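Local atomic coordinates of putative peptidase M23 (Pseudomonas aeruginosa PAO1, PDB entry 2HSI), a protein that binds a zinc ion and, as a member of peptidase family M23, is probably a metal-dependent endopeptidase. Residues L44-G48 and P49-A53; R270-P273 and A274-I277. All coordinates share one frame; numbering follows the deposited sequence.

Contact 1 of 2, residues L44-G48 and P49-A53; sequences LGEEG and PPPRA
Leu44 meets Pro51 across a loop that doubles back on itself, its CD1 lying 3.7 Å from Pro51 CG. The first torsion of the leucine (chi1 -63°) places CG beside the backbone N, and the extended chain beyond it carries CD1 over to the proline ring. The same methyl comes within 4.4 Å of Ala53 CB, where a small residue leaves room for the branched leucine. Gly45 follows with positive phi (62°), a backbone shape that glycine adopts easily and that lets the chain swing round.

Glu46 lies alongside Pro51, the two side chains running past each other in opposite directions, with Glu46 CB 3.8 Å from Pro51 CG. Its chain then bends at chi2 (-77°), so that the methylene part packs on the proline while the carboxylate turns off toward polar partners. OE1 accepts a hydrogen bond from a water 2.7 Å away; that water also donates to Pro49 O at 2.8 Å and accepts a weak bond from Gly48 N. The water thus bridges the carboxylate to the Gly48-Pro49 backbone, and OE2 is held separately by His96 NE2. Glutamate suits a place that needs both an apolar stem and an acceptor.

Lacking a side chain, Gly48 leaves room for Pro49 CD, and the three prolines that follow, none with an N-H to give, keep the returning limb stiff and extended until strand 52-55 begins.

The loop links strands 39-43 and 52-55 of the six-stranded antiparallel sheet. Backbone bonds tie Leu44 and Glu46 to Trp70 at the start of strand 70-75, and Gly48 O accepts from the indole of that tryptophan, which also touches Pro50 and Pro51. Leu44 and Pro51 both reach Val62 of strand 58-64 and Val89 of strand 83-90.

Contact 2 of 2, residues R270-P273 and A274-I277; sequences RVDP and AIFI
Val271 and Phe276 pack at about a right angle where strand 269-271 gives way to a short helix. The valine CG2 comes to the edge of the phenyl ring, near its plane, and lies 3.6 Å from Phe276 CE2. With chi1 at -61°, the phenylalanine CG stands beside its own backbone N, which swings the ring back toward the strand. Two carbonyl oxygens, Asp272 O and Pro273 O, also lie along this edge. The ring also meets that of Phe222, their planes inclined to each other. A compact branched residue and a broad flat one thus fill the corner between strand and helix.

Asp272 turns in another direction. Its CG is anti to the backbone N (chi1 -173°), which brings OD1 over the first turn of the helix to accept from Ala274 N at 3.0 Å. The N-H approaches from well above the carboxylate plane, and the N-H...O angle is 153°. OD1 also lies 3.3 Å from Ala274 CB; a bare methyl leaves room for the carboxylate there. Meanwhile the main-chain O of Asp272 accepts from Ile275 N at 3.1 Å, the donor again standing out of the carbonyl plane. Ile275 CD1 rests 3.9 Å from Asp272 CB, covering the apolar stem of the aspartate. Pro273 fits the first turn because it has no N-H that would need an acceptor, and its O receives a weak bond from Phe276 N.

This is a helix N-cap, here on a short, weakly bonded helix: aspartate accepts from an otherwise unpartnered N-H of the first turn, with proline next to it. The carboxylate's negative charge should also interact favourably with the helix dipole. In this M23 domain the capped helix lies close to the zinc site, with the Pro273 side chain about 7 Å from that of the ligand His261.

In the fold
The contacts follow one another along the chain, with contact 1 near the start and contact 2 close to the C-terminus. Their centres are 25 Å apart and their nearest atoms about 15 Å, so they do not touch. They belong to different sheets: 44-53 joins two strands of the six-stranded sheet in the M23 N-terminal region, whereas 270-277 continues strand 269-271, paired with strand 260-266, which carries the zinc ligand His261. Contact 1 is remote from the metal. Contact 2 reaches toward the N-terminal part: Asp272 has a backbone bond with Gly37, and Ile275 and Phe276 touch Leu31 of helix 26-31. Helix 273-277 is thereby packed against helix 26-31, near the first modelled residues.

Contact 1 of 2, residues L44-G48 and P49-A53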
# COMPACT_ATOMS: atom_id res chain seq x y z
N LEU A 44 -2.93 -19.26 -7.01
CA LEU A 44 -2.45 -20.08 -5.90
C LEU A 44 -2.69 -21.58 -6.05
O LEU A 44 -2.18 -22.37 -5.25
CB LEU A 44 -3.05 -19.58 -4.57
CG LEU A 44 -2.63 -18.16 -4.18
CD1 LEU A 44 -3.11 -17.83 -2.78
CD2 LEU A 44 -1.11 -18.03 -4.25
N GLY A 45 -3.45 -21.98 -7.07
CA GLY A 45 -3.87 -23.39 -7.22
C GLY A 45 -4.72 -23.86 -6.05
O GLY A 45 -4.55 -24.98 -5.55
N GLU A 46 -5.60 -22.98 -5.58
CA GLU A 46 -6.49 -23.24 -4.44
C GLU A 46 -7.89 -22.66 -4.74
O GLU A 46 -8.01 -21.59 -5.35
CB GLU A 46 -5.92 -22.58 -3.15
CG GLU A 46 -4.59 -23.15 -2.65
CD GLU A 46 -4.69 -24.50 -1.91
OE1 GLU A 46 -5.79 -24.93 -1.52
OE2 GLU A 46 -3.63 -25.13 -1.71
N GLU A 47 -8.94 -23.37 -4.34
CA GLU A 47 -10.33 -22.90 -4.55
C GLU A 47 -11.24 -23.17 -3.35
O GLU A 47 -12.37 -22.67 -3.32
CB GLU A 47 -10.94 -23.54 -5.81
CG GLU A 47 -11.18 -25.06 -5.70
CD GLU A 47 -11.97 -25.63 -6.85
OE1 GLU A 47 -11.86 -25.14 -7.98
OE2 GLU A 47 -12.74 -26.58 -6.61
N GLY A 48 -10.76 -23.96 -2.39
CA GLY A 48 -11.53 -24.31 -1.18
C GLY A 48 -11.34 -23.30 -0.06
O GLY A 48 -11.58 -22.11 -0.25
N PRO A 49 -10.94 -23.78 1.14
CA PRO A 49 -10.70 -22.87 2.27
C PRO A 49 -9.62 -21.85 1.91
O PRO A 49 -8.80 -22.12 1.02
CB PRO A 49 -10.23 -23.82 3.38
CG PRO A 49 -10.80 -25.14 3.01
CD PRO A 49 -10.69 -25.18 1.52
N PRO A 50 -9.63 -20.65 2.55
CA PRO A 50 -8.63 -19.63 2.23
C PRO A 50 -7.20 -20.08 2.54
O PRO A 50 -6.91 -20.48 3.67
CB PRO A 50 -9.02 -18.44 3.11
CG PRO A 50 -10.40 -18.70 3.54
CD PRO A 50 -10.58 -20.18 3.57
N PRO A 51 -6.32 -20.05 1.53
CA PRO A 51 -4.94 -20.35 1.83
C PRO A 51 -4.24 -19.12 2.39
O PRO A 51 -4.74 -17.99 2.25
CB PRO A 51 -4.36 -20.70 0.46
CG PRO A 51 -5.14 -19.91 -0.50
CD PRO A 51 -6.52 -19.75 0.10
N ARG A 52 -3.08 -19.32 3.00
CA ARG A 52 -2.21 -18.20 3.36
C ARG A 52 -1.00 -18.22 2.40
O ARG A 52 -0.59 -19.27 1.93
CB ARG A 52 -1.73 -18.32 4.80
CG ARG A 52 -2.77 -17.97 5.85
CD ARG A 52 -2.10 -17.86 7.22
NE ARG A 52 -2.95 -17.18 8.20
CZ ARG A 52 -3.57 -17.78 9.21
NH1 ARG A 52 -3.45 -19.09 9.41
NH2 ARG A 52 -4.32 -17.07 10.04
N ALA A 53 -0.46 -17.04 2.11
CA ALA A 53 0.68 -16.95 1.19
C ALA A 53 1.73 -16.01 1.77
O ALA A 53 1.40 -15.11 2.52
CB ALA A 53 0.22 -16.46 -0.17
O HOH W 1 -8.23 -24.00 -0.99

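Contact 2 of 2, residues R270-P273 and A274-I277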
# COMPACT_ATOMS: atom_id res chain seq x y z
N ARG A 270 6.67 -1.18 -0.69
CA ARG A 270 6.10 0.01 -1.33
C ARG A 270 6.06 -0.17 -2.84
O ARG A 270 7.07 -0.49 -3.48
CB ARG A 270 6.86 1.31 -0.98
CG ARG A 270 6.30 2.07 0.22
CD ARG A 270 7.02 1.71 1.49
NE ARG A 270 6.44 0.53 2.10
CZ ARG A 270 7.08 -0.34 2.87
NH1 ARG A 270 8.37 -0.22 3.15
NH2 ARG A 270 6.42 -1.36 3.35
N VAL A 271 4.86 0.02 -3.38
CA VAL A 271 4.62 -0.18 -4.80
C VAL A 271 3.99 1.06 -5.41
O VAL A 271 3.58 1.98 -4.69
CB VAL A 271 3.77 -1.46 -5.07
CG1 VAL A 271 4.49 -2.71 -4.57
CG2 VAL A 271 2.35 -1.33 -4.47
N ASP A 272 3.96 1.09 -6.74
CA ASP A 272 3.48 2.23 -7.51
C ASP A 272 1.97 2.41 -7.37
O ASP A 272 1.20 1.60 -7.90
CB ASP A 272 3.87 2.04 -8.98
CG ASP A 272 3.57 3.25 -9.85
OD1 ASP A 272 3.06 4.28 -9.36
OD2 ASP A 272 3.87 3.16 -11.06
N PRO A 273 1.54 3.48 -6.69
CA PRO A 273 0.12 3.72 -6.50
C PRO A 273 -0.65 3.93 -7.81
O PRO A 273 -1.85 3.70 -7.84
CB PRO A 273 0.09 4.99 -5.65
CG PRO A 273 1.40 4.98 -4.94
CD PRO A 273 2.33 4.54 -6.02
N ALA A 274 0.06 4.33 -8.88
CA ALA A 274 -0.55 4.53 -10.21
C ALA A 274 -1.16 3.24 -10.79
O ALA A 274 -2.14 3.31 -11.52
CB ALA A 274 0.45 5.15 -11.19
N ILE A 275 -0.59 2.09 -10.44
CA ILE A 275 -1.12 0.77 -10.85
C ILE A 275 -2.59 0.61 -10.41
O ILE A 275 -3.46 0.21 -11.19
CB ILE A 275 -0.24 -0.38 -10.28
CG1 ILE A 275 1.17 -0.33 -10.90
CG2 ILE A 275 -0.89 -1.78 -10.47
CD1 ILE A 275 2.16 -1.24 -10.23
N PHE A 276 -2.85 1.00 -9.16
CA PHE A 276 -4.16 0.83 -8.53
C PHE A 276 -5.23 1.81 -9.01
O PHE A 276 -6.42 1.54 -8.86
CB PHE A 276 -4.00 0.92 -7.01
CG PHE A 276 -3.10 -0.13 -6.44
CD1 PHE A 276 -3.61 -1.36 -6.03
CD2 PHE A 276 -1.73 0.09 -6.35
CE1 PHE A 276 -2.79 -2.34 -5.53
CE2 PHE A 276 -0.89 -0.89 -5.86
CZ PHE A 276 -1.42 -2.11 -5.44
N ILE A 277 -4.81 2.94 -9.56
CA ILE A 277 -5.77 3.92 -10.08
C ILE A 277 -5.92 3.81 -11.61
O ILE A 277 -6.72 4.53 -12.21
CB ILE A 277 -5.43 5.39 -9.62
CG1 ILE A 277 -4.07 5.84 -10.17
CG2 ILE A 277 -5.48 5.50 -8.08
CD1 ILE A 277 -3.70 7.29 -9.82